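Local coordinates for protein agarase (PDB 6XJ9) that probably hydrolyses the beta-1,4-glycosidic bonds of the red-algal polysaccharide agarose, as a glycoside hydrolase family 50 enzyme of a marine bacterium, at residues T41-Q46 / I73-E78; S520-V525 / I589-Y594; F669-S674 / G682-A687; V703-Y708 / Y759-K764. All coordinates share one frame; numbering follows the deposited sequence.

Contact 1. Residues T41-Q46 / I73-E78; sequences TSVDYQ and IVFSPE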
loop_
_atom_site.group_PDB
_atom_site.type_symbol
_atom_site.label_atom_id
_atom_site.label_comp_id
_atom_site.label_asym_id
_atom_site.label_seq_id
_atom_site.Cartn_x
_atom_site.Cartn_y
_atom_site.Cartn_z
ATOM N N THR A 41 15.365 36.038 3.003
ATOM C CA THR A 41 14.350 36.882 2.315
ATOM C C THR A 41 12.974 36.597 2.912
ATOM O O THR A 41 12.617 35.439 3.130
ATOM C CB THR A 41 14.376 36.661 0.794
ATOM O OG1 THR A 41 15.723 36.635 0.321
ATOM C CG2 THR A 41 13.605 37.708 0.019
ATOM N N SER A 42 12.212 37.670 3.166
ATOM C CA SER A 42 10.857 37.575 3.685
ATOM C C SER A 42 9.869 38.160 2.675
ATOM O O SER A 42 10.245 38.959 1.820
ATOM C CB SER A 42 10.756 38.268 5.028
ATOM N N VAL A 43 8.599 37.754 2.773
ATOM C CA VAL A 43 7.548 38.390 1.990
ATOM C C VAL A 43 6.267 38.427 2.821
ATOM O O VAL A 43 6.095 37.635 3.746
ATOM C CB VAL A 43 7.342 37.728 0.610
ATOM C CG1 VAL A 43 6.523 36.447 0.685
ATOM C CG2 VAL A 43 6.731 38.697 -0.393
ATOM N N ASP A 44 5.378 39.367 2.488
ATOM C CA ASP A 44 4.159 39.528 3.260
ATOM C C ASP A 44 3.150 38.466 2.841
ATOM O O ASP A 44 2.978 38.188 1.655
ATOM C CB ASP A 44 3.644 40.967 3.217
ATOM C CG ASP A 44 4.572 41.928 3.941
ATOM O OD1 ASP A 44 4.870 41.673 5.126
ATOM O OD2 ASP A 44 5.005 42.912 3.307
ATOM N N TYR A 45 2.508 37.867 3.842
ATOM C CA TYR A 45 1.482 36.868 3.605
ATOM C C TYR A 45 0.318 37.104 4.558
ATOM O O TYR A 45 0.485 37.726 5.605
ATOM C CB TYR A 45 2.044 35.457 3.809
ATOM C CG TYR A 45 2.491 35.153 5.218
ATOM C CD1 TYR A 45 1.603 34.676 6.167
ATOM C CD2 TYR A 45 3.811 35.336 5.598
ATOM C CE1 TYR A 45 2.012 34.395 7.461
ATOM C CE2 TYR A 45 4.238 35.055 6.883
ATOM C CZ TYR A 45 3.337 34.579 7.817
ATOM O OH TYR A 45 3.756 34.301 9.083
ATOM N N GLN A 46 -0.850 36.589 4.161
ATOM C CA GLN A 46 -2.047 36.551 4.981
ATOM C C GLN A 46 -2.581 35.119 4.965
ATOM O O GLN A 46 -2.343 34.373 4.013
ATOM C CB GLN A 46 -3.065 37.590 4.497
ATOM C CG GLN A 46 -3.636 37.323 3.106
ATOM C CD GLN A 46 -3.067 38.140 1.962
ATOM O OE1 GLN A 46 -1.853 38.218 1.737
ATOM N NE2 GLN A 46 -3.967 38.730 1.191
ATOM N N ILE A 73 -2.929 30.063 2.652
ATOM C CA ILE A 73 -1.948 31.104 2.902
ATOM C C ILE A 73 -1.772 31.859 1.590
ATOM O O ILE A 73 -1.645 31.246 0.525
ATOM C CB ILE A 73 -0.625 30.513 3.435
ATOM C CG1 ILE A 73 0.471 31.577 3.567
ATOM C CG2 ILE A 73 -0.174 29.330 2.585
ATOM C CD1 ILE A 73 1.555 31.222 4.552
ATOM N N VAL A 74 -1.832 33.190 1.674
ATOM C CA VAL A 74 -1.772 34.036 0.493
ATOM C C VAL A 74 -0.545 34.930 0.621
ATOM O O VAL A 74 -0.425 35.678 1.586
ATOM C CB VAL A 74 -3.060 34.872 0.325
ATOM C CG1 VAL A 74 -2.996 35.772 -0.900
ATOM C CG2 VAL A 74 -4.311 34.005 0.280
ATOM N N PHE A 75 0.377 34.801 -0.335
ATOM C CA PHE A 75 1.529 35.683 -0.426
ATOM C C PHE A 75 1.189 36.821 -1.384
ATOM O O PHE A 75 0.854 36.576 -2.541
ATOM C CB PHE A 75 2.758 34.910 -0.908
ATOM C CG PHE A 75 3.111 33.712 -0.062
ATOM C CD1 PHE A 75 3.923 33.845 1.053
ATOM C CD2 PHE A 75 2.644 32.450 -0.389
ATOM C CE1 PHE A 75 4.267 32.739 1.818
ATOM C CE2 PHE A 75 2.978 31.349 0.384
ATOM C CZ PHE A 75 3.794 31.489 1.480
ATOM N N SER A 76 1.258 38.057 -0.873
ATOM C CA SER A 76 0.965 39.249 -1.652
ATOM C C SER A 76 1.970 40.350 -1.313
ATOM O O SER A 76 2.173 40.667 -0.144
ATOM C CB SER A 76 -0.455 39.691 -1.417
ATOM O OG SER A 76 -0.810 40.728 -2.312
ATOM N N PRO A 77 2.665 40.949 -2.308
ATOM C CA PRO A 77 3.570 42.067 -2.039
ATOM C C PRO A 77 2.802 43.384 -1.969
ATOM O O PRO A 77 1.616 43.426 -2.291
ATOM C CB PRO A 77 4.504 42.045 -3.257
ATOM C CG PRO A 77 3.648 41.496 -4.383
ATOM C CD PRO A 77 2.639 40.570 -3.730
ATOM N N GLU A 78 3.492 44.451 -1.543
ATOM C CA GLU A 78 2.901 45.779 -1.478
ATOM C C GLU A 78 2.481 46.198 -2.884
ATOM O O GLU A 78 1.338 46.590 -3.103
ATOM C CB GLU A 78 3.864 46.776 -0.825
#
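Tyr45 and Phe75 face each other across two antiparallel strand ends as a non-hydrogen-bonded pair, their CA atoms 4.2 Å apart. The close approach places Tyr45 CA 3.0 Å from Val74 O in a CA-H...O contact. Beside it, Gln46 and Val74 form a hydrogen-bonded pair: Gln46 N donates to Val74 O (2.8 Å), and Val74 N returns an almost straight bond to Gln46 O (2.7 Å, 170° at the hydrogen). The third backbone bond, from Ser76 N to Asp44 O (3.1 Å), is more bent, as the two chains leave the regular pairing.

Phe75 CD1 takes two apolar neighbours, Tyr45 CB and Val43 CG1, the latter at 3.7 Å with the valine side chain lying roughly perpendicular to that of Phe75. Tyr45 CG sits between its own backbone N and carbonyl carbon (chi1 64°), which carries the ring off Phe75 and onto Ile73, with Tyr45 CD1 3.8 Å from Ile73 CD1. Ile73 CG1 in turn covers one face of the Phe75 ring near its rim. On the other face of the pairing, the CG methylene of Gln46 leans on Val74 CB.

Further out, Leu59, Ile203 and Ile206 pack on Phe75, Val52 touches both Tyr45 and Ile73, and Ser76 OG is hydrogen-bonded to Ala186 O. Strand 70-75 also bonds to strand 185-193 through its backbone, so the contact is an antiparallel pairing with one face turned to an aliphatic and aromatic core, consistent with the beta-sandwich build of carbohydrate-binding modules, in the agarase CBM-like domain.

Contact 2. Residues S520-V525 / I589-Y594; sequences SHYGIV and ILLTAY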
loop_
_atom_site.group_PDB
_atom_site.type_symbol
_atom_site.label_atom_id
_atom_site.label_comp_id
_atom_site.label_asym_id
_atom_site.label_seq_id
_atom_site.Cartn_x
_atom_site.Cartn_y
_atom_site.Cartn_z
ATOM N N SER A 520 -24.092 33.703 -12.889
ATOM C CA SER A 520 -23.811 32.281 -13.032
ATOM C C SER A 520 -25.008 31.446 -12.574
ATOM O O SER A 520 -25.299 30.391 -13.130
ATOM C CB SER A 520 -22.595 31.912 -12.226
ATOM O OG SER A 520 -21.420 32.228 -12.944
ATOM N N HIS A 521 -25.660 31.913 -11.511
ATOM C CA HIS A 521 -26.725 31.179 -10.860
ATOM C C HIS A 521 -27.981 31.223 -11.724
ATOM O O HIS A 521 -28.588 30.189 -12.007
ATOM C CB HIS A 521 -26.952 31.760 -9.460
ATOM C CG HIS A 521 -27.879 30.965 -8.603
ATOM N ND1 HIS A 521 -27.833 31.030 -7.226
ATOM C CD2 HIS A 521 -28.886 30.121 -8.912
ATOM C CE1 HIS A 521 -28.755 30.240 -6.719
ATOM N NE2 HIS A 521 -29.419 29.675 -7.736
ATOM N N TYR A 522 -28.350 32.434 -12.151
ATOM C CA TYR A 522 -29.642 32.628 -12.791
ATOM C C TYR A 522 -29.463 32.925 -14.275
ATOM O O TYR A 522 -30.325 33.559 -14.876
ATOM C CB TYR A 522 -30.442 33.716 -12.061
ATOM C CG TYR A 522 -30.744 33.370 -10.624
ATOM C CD1 TYR A 522 -31.627 32.346 -10.305
ATOM C CD2 TYR A 522 -30.131 34.043 -9.588
ATOM C CE1 TYR A 522 -31.903 32.006 -8.992
ATOM C CE2 TYR A 522 -30.399 33.722 -8.267
ATOM C CZ TYR A 522 -31.282 32.701 -7.970
ATOM O OH TYR A 522 -31.529 32.383 -6.671
ATOM N N GLY A 523 -28.365 32.430 -14.858
ATOM C CA GLY A 523 -28.066 32.674 -16.264
ATOM C C GLY A 523 -29.208 32.298 -17.210
ATOM O O GLY A 523 -29.528 33.051 -18.128
ATOM N N ILE A 524 -29.817 31.127 -16.981
ATOM C CA ILE A 524 -30.889 30.621 -17.826
ATOM C C ILE A 524 -32.059 31.604 -17.778
ATOM O O ILE A 524 -32.709 31.845 -18.790
ATOM C CB ILE A 524 -31.328 29.216 -17.374
ATOM C CG1 ILE A 524 -30.229 28.164 -17.556
ATOM C CG2 ILE A 524 -32.631 28.807 -18.066
ATOM C CD1 ILE A 524 -29.951 27.817 -19.005
ATOM N N VAL A 525 -32.330 32.127 -16.580
ATOM C CA VAL A 525 -33.439 33.041 -16.343
ATOM C C VAL A 525 -33.117 34.365 -17.031
ATOM O O VAL A 525 -33.883 34.821 -17.872
ATOM C CB VAL A 525 -33.697 33.231 -14.836
ATOM C CG1 VAL A 525 -34.584 34.436 -14.551
ATOM C CG2 VAL A 525 -34.288 31.978 -14.197
ATOM N N ILE A 589 -38.100 31.777 -8.582
ATOM C CA ILE A 589 -39.375 31.204 -8.999
ATOM C C ILE A 589 -39.242 30.687 -10.430
ATOM O O ILE A 589 -39.687 29.578 -10.740
ATOM C CB ILE A 589 -40.512 32.244 -8.846
ATOM C CG1 ILE A 589 -40.960 32.380 -7.382
ATOM C CG2 ILE A 589 -41.688 31.940 -9.764
ATOM C CD1 ILE A 589 -41.905 33.545 -7.120
ATOM N N LEU A 590 -38.575 31.487 -11.273
ATOM C CA LEU A 590 -38.418 31.193 -12.689
ATOM C C LEU A 590 -37.470 30.007 -12.871
ATOM O O LEU A 590 -37.809 29.062 -13.588
ATOM C CB LEU A 590 -37.963 32.456 -13.435
ATOM C CG LEU A 590 -38.954 33.627 -13.428
ATOM C CD1 LEU A 590 -38.469 34.791 -14.295
ATOM C CD2 LEU A 590 -40.341 33.187 -13.865
ATOM N N LEU A 591 -36.330 30.013 -12.173
ATOM C CA LEU A 591 -35.409 28.880 -12.248
ATOM C C LEU A 591 -36.058 27.594 -11.711
ATOM O O LEU A 591 -35.946 26.539 -12.335
ATOM C CB LEU A 591 -34.080 29.197 -11.555
ATOM C CG LEU A 591 -33.037 28.072 -11.606
ATOM C CD1 LEU A 591 -32.710 27.708 -13.054
ATOM C CD2 LEU A 591 -31.765 28.471 -10.866
ATOM N N THR A 592 -36.754 27.672 -10.577
ATOM C CA THR A 592 -37.476 26.508 -10.068
ATOM C C THR A 592 -38.453 25.981 -11.119
ATOM O O THR A 592 -38.546 24.778 -11.318
ATOM C CB THR A 592 -38.218 26.807 -8.758
ATOM O OG1 THR A 592 -37.246 27.288 -7.833
ATOM C CG2 THR A 592 -38.895 25.588 -8.162
ATOM N N ALA A 593 -39.190 26.891 -11.776
ATOM C CA ALA A 593 -40.219 26.533 -12.738
ATOM C C ALA A 593 -39.601 25.797 -13.930
ATOM O O ALA A 593 -40.164 24.825 -14.436
ATOM C CB ALA A 593 -40.980 27.771 -13.186
ATOM N N TYR A 594 -38.451 26.294 -14.387
ATOM C CA TYR A 594 -37.715 25.657 -15.466
ATOM C C TYR A 594 -37.370 24.227 -15.065
ATOM O O TYR A 594 -37.720 23.282 -15.766
ATOM C CB TYR A 594 -36.496 26.492 -15.894
ATOM C CG TYR A 594 -35.609 25.798 -16.899
ATOM C CD1 TYR A 594 -35.847 25.926 -18.258
ATOM C CD2 TYR A 594 -34.558 24.986 -16.489
ATOM C CE1 TYR A 594 -35.073 25.263 -19.194
ATOM C CE2 TYR A 594 -33.765 24.320 -17.412
ATOM C CZ TYR A 594 -34.018 24.473 -18.768
ATOM O OH TYR A 594 -33.254 23.820 -19.687
#
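Leu591 and Val525 interlock where a broken helical turn meets the long helix 584-609. The two methyls of Val525 divide the work: CG2, anti to the carbonyl carbon, presses on the backbone at Leu591 N (3.5 Å) and on Leu591 CB, while CG1 meets Leu590 CD1 at 3.9 Å. An alanine at Val525 is likely to leave a gap against Leu590 and the helix backbone and let the Leu590 side chain shift.

With CG anti to its backbone N (chi1 -179°), Leu591 reaches away from its helix, and its CD2 branch enters the corner made by two aromatic residues. That methyl lies in the plane of the His521 ring, at its edge (3.9 Å from His521 CD2), and also touches Tyr522 CD1 (3.9 Å). The imidazole and phenol lie over each other, and each is held at its polar end by Glu628: NE2 of His521 bonds to one carboxylate oxygen, OH of Tyr522 to the other.

Ile524 provides a separate CH-pi contact, with CG2 4.3 Å from the centroid of the Tyr594 ring and only 8° off its normal. Tyr594 OH is fixed by Pro473 O. No hydrogen bond joins the two segments. Tyr522 both ends helix 518-521 and sits at the N-cap of helix 523-529, so two short helices meeting at a one-residue break pack on a long helix, probably in the helical layer of the catalytic domain.

Contact 3. Residues F669-S674 / G682-A687; sequences FHVGSS and GLIHAA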
loop_
_atom_site.group_PDB
_atom_site.type_symbol
_atom_site.label_atom_id
_atom_site.label_comp_id
_atom_site.label_asym_id
_atom_site.label_seq_id
_atom_site.Cartn_x
_atom_site.Cartn_y
_atom_site.Cartn_z
ATOM N N PHE A 669 -16.721 9.915 -8.476
ATOM C CA PHE A 669 -15.645 10.436 -7.652
ATOM C C PHE A 669 -14.396 9.632 -8.005
ATOM O O PHE A 669 -14.511 8.531 -8.540
ATOM C CB PHE A 669 -15.970 10.302 -6.157
ATOM C CG PHE A 669 -15.766 8.928 -5.569
ATOM C CD1 PHE A 669 -16.722 7.935 -5.734
ATOM C CD2 PHE A 669 -14.614 8.618 -4.862
ATOM C CE1 PHE A 669 -16.548 6.671 -5.191
ATOM C CE2 PHE A 669 -14.428 7.345 -4.336
ATOM C CZ PHE A 669 -15.397 6.370 -4.488
ATOM N N HIS A 670 -13.212 10.201 -7.750
ATOM C CA HIS A 670 -11.985 9.471 -8.016
ATOM C C HIS A 670 -10.824 10.107 -7.269
ATOM O O HIS A 670 -10.875 11.264 -6.872
ATOM C CB HIS A 670 -11.668 9.369 -9.521
ATOM C CG HIS A 670 -10.651 10.354 -9.985
ATOM N ND1 HIS A 670 -9.296 10.026 -10.111
ATOM C CD2 HIS A 670 -10.777 11.644 -10.369
ATOM C CE1 HIS A 670 -8.636 11.083 -10.541
ATOM N NE2 HIS A 670 -9.533 12.093 -10.722
ATOM N N VAL A 671 -9.789 9.291 -7.077
ATOM C CA VAL A 671 -8.508 9.741 -6.578
ATOM C C VAL A 671 -7.460 9.112 -7.488
ATOM O O VAL A 671 -7.613 7.970 -7.909
ATOM C CB VAL A 671 -8.277 9.320 -5.115
ATOM C CG1 VAL A 671 -7.040 9.987 -4.527
ATOM C CG2 VAL A 671 -9.491 9.549 -4.222
ATOM N N GLY A 672 -6.406 9.878 -7.784
ATOM C CA GLY A 672 -5.357 9.435 -8.687
ATOM C C GLY A 672 -3.992 9.736 -8.078
ATOM O O GLY A 672 -3.916 10.499 -7.115
ATOM N N SER A 673 -2.946 9.102 -8.621
ATOM C CA SER A 673 -1.574 9.366 -8.206
ATOM C C SER A 673 -0.604 9.210 -9.373
ATOM O O SER A 673 -0.832 8.412 -10.283
ATOM C CB SER A 673 -1.154 8.496 -7.072
ATOM O OG SER A 673 0.045 9.030 -6.516
ATOM N N SER A 674 0.515 9.942 -9.299
ATOM C CA SER A 674 1.482 9.976 -10.385
ATOM C C SER A 674 2.326 8.699 -10.447
ATOM O O SER A 674 2.949 8.416 -11.468
ATOM C CB SER A 674 2.337 11.201 -10.269
ATOM O OG SER A 674 1.550 12.349 -10.533
ATOM N N GLY A 682 -5.182 13.382 -11.977
ATOM C CA GLY A 682 -6.616 13.609 -12.089
ATOM C C GLY A 682 -7.065 14.831 -11.292
ATOM O O GLY A 682 -6.364 15.839 -11.240
ATOM N N LEU A 683 -8.244 14.728 -10.670
ATOM C CA LEU A 683 -8.846 15.886 -10.031
ATOM C C LEU A 683 -8.461 15.924 -8.558
ATOM O O LEU A 683 -8.186 16.993 -8.030
ATOM C CB LEU A 683 -10.368 15.850 -10.231
ATOM C CG LEU A 683 -10.837 16.236 -11.629
ATOM C CD1 LEU A 683 -12.292 15.862 -11.843
ATOM C CD2 LEU A 683 -10.635 17.726 -11.860
ATOM N N ILE A 684 -8.454 14.750 -7.919
ATOM C CA ILE A 684 -8.084 14.587 -6.521
ATOM C C ILE A 684 -6.809 13.732 -6.464
ATOM O O ILE A 684 -6.763 12.638 -7.021
ATOM C CB ILE A 684 -9.271 13.986 -5.726
ATOM C CG1 ILE A 684 -10.539 14.844 -5.846
ATOM C CG2 ILE A 684 -8.902 13.729 -4.270
ATOM C CD1 ILE A 684 -10.423 16.248 -5.245
ATOM N N HIS A 685 -5.766 14.248 -5.801
ATOM C CA HIS A 685 -4.420 13.695 -5.908
ATOM C C HIS A 685 -3.983 13.023 -4.612
ATOM O O HIS A 685 -4.109 13.618 -3.537
ATOM C CB HIS A 685 -3.392 14.815 -6.173
ATOM C CG HIS A 685 -3.594 15.588 -7.433
ATOM N ND1 HIS A 685 -2.677 16.540 -7.867
ATOM C CD2 HIS A 685 -4.586 15.578 -8.344
ATOM C CE1 HIS A 685 -3.110 17.093 -8.976
ATOM N NE2 HIS A 685 -4.272 16.507 -9.298
ATOM N N ALA A 686 -3.373 11.831 -4.745
ATOM C CA ALA A 686 -2.776 11.122 -3.619
ATOM C C ALA A 686 -1.257 11.038 -3.772
ATOM O O ALA A 686 -0.715 11.253 -4.852
ATOM C CB ALA A 686 -3.364 9.726 -3.491
ATOM N N ALA A 687 -0.583 10.658 -2.686
ATOM C CA ALA A 687 0.872 10.587 -2.657
ATOM C C ALA A 687 1.407 9.402 -3.462
ATOM O O ALA A 687 2.516 9.465 -3.988
ATOM C CB ALA A 687 1.336 10.525 -1.225
#
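The two backbones run side by side in the same direction, with Gly672 bridged to His685: Gly672 N donates to Ile684 O (2.9 Å) and Gly672 O accepts from Ala686 N (2.8 Å), so one glycine is tied to the residues before and after its partner. Ahead of this bridge, His670 uses NE2 as an acceptor for the backbone N-H of Leu683 at 2.9 Å; the bond is nearly straight (175° at the hydrogen), though the donor is tilted 21° from the ring plane. Gly682 CA lies at the edge of the same imidazole, 3.6 Å from His670 NE2. A side chain at Gly682 would run into His670 CE1, and the positive phi of this residue (115°) also calls for glycine.

Both segments belong to the loop between strand 664-666 and helix 689-704, a beta-alpha connection of what is probably the (beta/alpha)8-type catalytic domain. Strands 103-111 and 116-123, from the CBM-like domain, meet this loop: Gln104 bonds to Leu683 O and His685 N, and Asn122 to His685 O.

His685 folds back on its own segment, its NE2 donating to Gly682 O from above the carbonyl plane. Beyond the bridge, Ser673 OG, placed anti to its backbone N, donates to Ala686 O (2.9 Å), again from above the carbonyl plane. Val671 CG1 adds apolar packing on Ala686 CB (3.8 Å) and, more distantly, on Ile684 CG2 (4.2 Å). Ile684 N is buried here without a hydrogen-bond partner.

Contact 4. Residues V703-Y708 / Y759-K764; sequences VIDNPY and YERRFK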
loop_
_atom_site.group_PDB
_atom_site.type_symbol
_atom_site.label_atom_id
_atom_site.label_comp_id
_atom_site.label_asym_id
_atom_site.label_seq_id
_atom_site.Cartn_x
_atom_site.Cartn_y
_atom_site.Cartn_z
ATOM N N VAL A 703 -19.493 8.595 2.666
ATOM C CA VAL A 703 -20.721 8.216 1.978
ATOM C C VAL A 703 -21.559 7.325 2.904
ATOM O O VAL A 703 -22.747 7.577 3.115
ATOM C CB VAL A 703 -20.422 7.486 0.655
ATOM C CG1 VAL A 703 -21.707 6.995 -0.011
ATOM C CG2 VAL A 703 -19.594 8.338 -0.302
ATOM N N ILE A 704 -20.917 6.295 3.462
ATOM C CA ILE A 704 -21.571 5.312 4.315
ATOM C C ILE A 704 -22.100 5.973 5.591
ATOM O O ILE A 704 -23.146 5.565 6.107
ATOM C CB ILE A 704 -20.611 4.141 4.627
ATOM C CG1 ILE A 704 -20.313 3.289 3.390
ATOM C CG2 ILE A 704 -21.107 3.285 5.786
ATOM C CD1 ILE A 704 -21.457 3.170 2.410
ATOM N N ASP A 705 -21.391 7.003 6.082
ATOM C CA ASP A 705 -21.736 7.627 7.353
ATOM C C ASP A 705 -22.771 8.735 7.147
ATOM O O ASP A 705 -23.222 9.348 8.112
ATOM C CB ASP A 705 -20.496 8.138 8.095
ATOM C CG ASP A 705 -19.528 7.042 8.518
ATOM O OD1 ASP A 705 -19.924 5.845 8.531
ATOM O OD2 ASP A 705 -18.379 7.381 8.810
ATOM N N ASN A 706 -23.137 9.008 5.887
ATOM C CA ASN A 706 -24.051 10.105 5.638
ATOM C C ASN A 706 -25.483 9.578 5.584
ATOM O O ASN A 706 -25.788 8.686 4.802
ATOM C CB ASN A 706 -23.671 10.920 4.404
ATOM C CG ASN A 706 -24.594 12.101 4.220
ATOM O OD1 ASN A 706 -25.807 11.931 4.071
ATOM N ND2 ASN A 706 -24.023 13.296 4.204
ATOM N N PRO A 707 -26.421 10.124 6.389
ATOM C CA PRO A 707 -27.752 9.530 6.505
ATOM C C PRO A 707 -28.646 9.680 5.270
ATOM O O PRO A 707 -29.670 8.998 5.187
ATOM C CB PRO A 707 -28.342 10.220 7.746
ATOM C CG PRO A 707 -27.674 11.578 7.734
ATOM C CD PRO A 707 -26.258 11.314 7.244
ATOM N N TYR A 708 -28.236 10.524 4.312
ATOM C CA TYR A 708 -28.992 10.705 3.077
ATOM C C TYR A 708 -28.438 9.845 1.943
ATOM O O TYR A 708 -29.201 9.339 1.118
ATOM C CB TYR A 708 -29.115 12.186 2.711
ATOM C CG TYR A 708 -29.910 12.936 3.741
ATOM C CD1 TYR A 708 -31.294 12.880 3.744
ATOM C CD2 TYR A 708 -29.276 13.614 4.772
ATOM C CE1 TYR A 708 -32.039 13.531 4.714
ATOM C CE2 TYR A 708 -30.004 14.284 5.741
ATOM C CZ TYR A 708 -31.387 14.229 5.718
ATOM O OH TYR A 708 -32.102 14.859 6.687
ATOM N N TYR A 759 -22.660 -2.527 5.320
ATOM C CA TYR A 759 -23.999 -2.693 5.872
ATOM C C TYR A 759 -23.963 -2.519 7.389
ATOM O O TYR A 759 -24.732 -1.743 7.957
ATOM C CB TYR A 759 -24.634 -4.005 5.391
ATOM C CG TYR A 759 -24.947 -4.017 3.917
ATOM C CD1 TYR A 759 -25.806 -3.076 3.367
ATOM C CD2 TYR A 759 -24.384 -4.960 3.066
ATOM C CE1 TYR A 759 -26.084 -3.063 2.011
ATOM C CE2 TYR A 759 -24.682 -4.976 1.710
ATOM C CZ TYR A 759 -25.541 -4.027 1.184
ATOM O OH TYR A 759 -25.819 -3.999 -0.156
ATOM N N GLU A 760 -23.009 -3.210 8.019
ATOM C CA GLU A 760 -22.785 -3.169 9.456
ATOM C C GLU A 760 -22.461 -1.759 9.926
ATOM O O GLU A 760 -23.054 -1.275 10.886
ATOM C CB GLU A 760 -21.629 -4.104 9.798
ATOM C CG GLU A 760 -21.943 -5.535 9.403
ATOM C CD GLU A 760 -21.486 -6.572 10.405
ATOM O OE1 GLU A 760 -22.363 -7.210 11.024
ATOM O OE2 GLU A 760 -20.257 -6.734 10.556
ATOM N N ARG A 761 -21.501 -1.112 9.256
ATOM C CA ARG A 761 -21.102 0.234 9.633
ATOM C C ARG A 761 -22.292 1.191 9.553
ATOM O O ARG A 761 -22.477 2.017 10.446
ATOM C CB ARG A 761 -19.947 0.729 8.756
ATOM C CG ARG A 761 -19.430 2.102 9.160
ATOM C CD ARG A 761 -18.326 2.607 8.261
ATOM N NE ARG A 761 -17.935 3.968 8.620
ATOM C CZ ARG A 761 -16.743 4.283 9.106
ATOM N NH1 ARG A 761 -15.838 3.333 9.290
ATOM N NH2 ARG A 761 -16.453 5.541 9.383
ATOM N N ARG A 762 -23.099 1.095 8.487
ATOM C CA ARG A 762 -24.154 2.079 8.294
ATOM C C ARG A 762 -25.326 1.823 9.238
ATOM O O ARG A 762 -25.916 2.771 9.754
ATOM C CB ARG A 762 -24.668 2.112 6.848
ATOM C CG ARG A 762 -25.737 3.171 6.607
ATOM C CD ARG A 762 -26.102 3.278 5.134
ATOM N NE ARG A 762 -27.078 4.324 4.853
ATOM C CZ ARG A 762 -26.798 5.617 4.723
ATOM N NH1 ARG A 762 -25.551 6.040 4.850
ATOM N NH2 ARG A 762 -27.763 6.488 4.471
ATOM N N PHE A 763 -25.671 0.546 9.446
ATOM C CA PHE A 763 -26.991 0.209 9.956
ATOM C C PHE A 763 -26.964 -0.454 11.332
ATOM O O PHE A 763 -27.999 -0.508 11.992
ATOM C CB PHE A 763 -27.737 -0.677 8.956
ATOM C CG PHE A 763 -28.151 0.015 7.685
ATOM C CD1 PHE A 763 -29.089 1.038 7.703
ATOM C CD2 PHE A 763 -27.600 -0.357 6.469
ATOM C CE1 PHE A 763 -29.485 1.658 6.526
ATOM C CE2 PHE A 763 -27.998 0.261 5.293
ATOM C CZ PHE A 763 -28.934 1.270 5.323
ATOM N N LYS A 764 -25.808 -0.975 11.756
ATOM C CA LYS A 764 -25.744 -1.681 13.028
ATOM C C LYS A 764 -25.177 -0.755 14.113
ATOM O O LYS A 764 -25.789 -0.730 15.208
ATOM C CB LYS A 764 -24.923 -2.965 12.896
ATOM C CG LYS A 764 -25.413 -4.138 13.731
ATOM C CD LYS A 764 -24.626 -5.408 13.475
ATOM C CE LYS A 764 -25.438 -6.668 13.693
ATOM N NZ LYS A 764 -24.872 -7.821 12.948
HETATM O O HOH W 1 -22.206 4.902 10.063
#
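Arg762 pushes its guanidinium edge-on among the carbonyls at the end of helix 689-704. Its chain is extended from CG to NE and leaves the backbone with CG anti to N (chi1 -178°), and this reach lets NH1 donate to both Ile704 O (2.8 Å) and Asn706 O (2.7 Å). Asn706 O is gripped a second time, by Arg762 NH2 at 3.0 Å. NH1 lies above both carbonyl planes, whereas NH2 is closer to that of Asn706; NH2 has a further partner in Trp290 O. This side is buried and close: Ile704 CG2 sits 3.8 Å from Arg761 CD and 3.9 Å from Arg762 CB, and Arg762 CG rests over the face of the Phe763 ring. A methionine in place of Arg762 would probably leave the carbonyls of Ile704 and Asn706 without their donors and let the turn after the helix move.

The outer side is exposed and polar. Arg761 grips Asp705 side-on, NE to OD1 and NH2 to OD2, both 2.7 Å, each oxygen using its syn lone pair and the two planes only 14° apart. A water links the same two residues a second way, donating to Asp705 OD1 and to the backbone Arg761 O.

The chemistry thus differs across the contact: the solvent side probably pairs opposite charges, while the buried arginine is met by neutral backbone oxygens, whose partial charge, together with that of the helix end, would help to stabilise it.

How the contacts relate
The four contacts follow one another along the chain without interleaving. Contact 1 lies in the N-terminal CBM-like domain; contacts 2, 3 and 4 belong to the later part of the chain, which probably forms the catalytic domain. Contacts 3 and 4 stand at the two ends of helix 689-704, contact 3 in the loop that leads into it and contact 4 where it finishes against helix 745-763; their nearest atoms are about 6 Å apart. Contact 2, on helix 584-609, is remote, its centre about 34 Å from that of contact 3. Contacts 1 and 3 do not touch, with centres about 29 Å apart, yet contact 3 meets other strands of the CBM-like domain and so helps to join the domains.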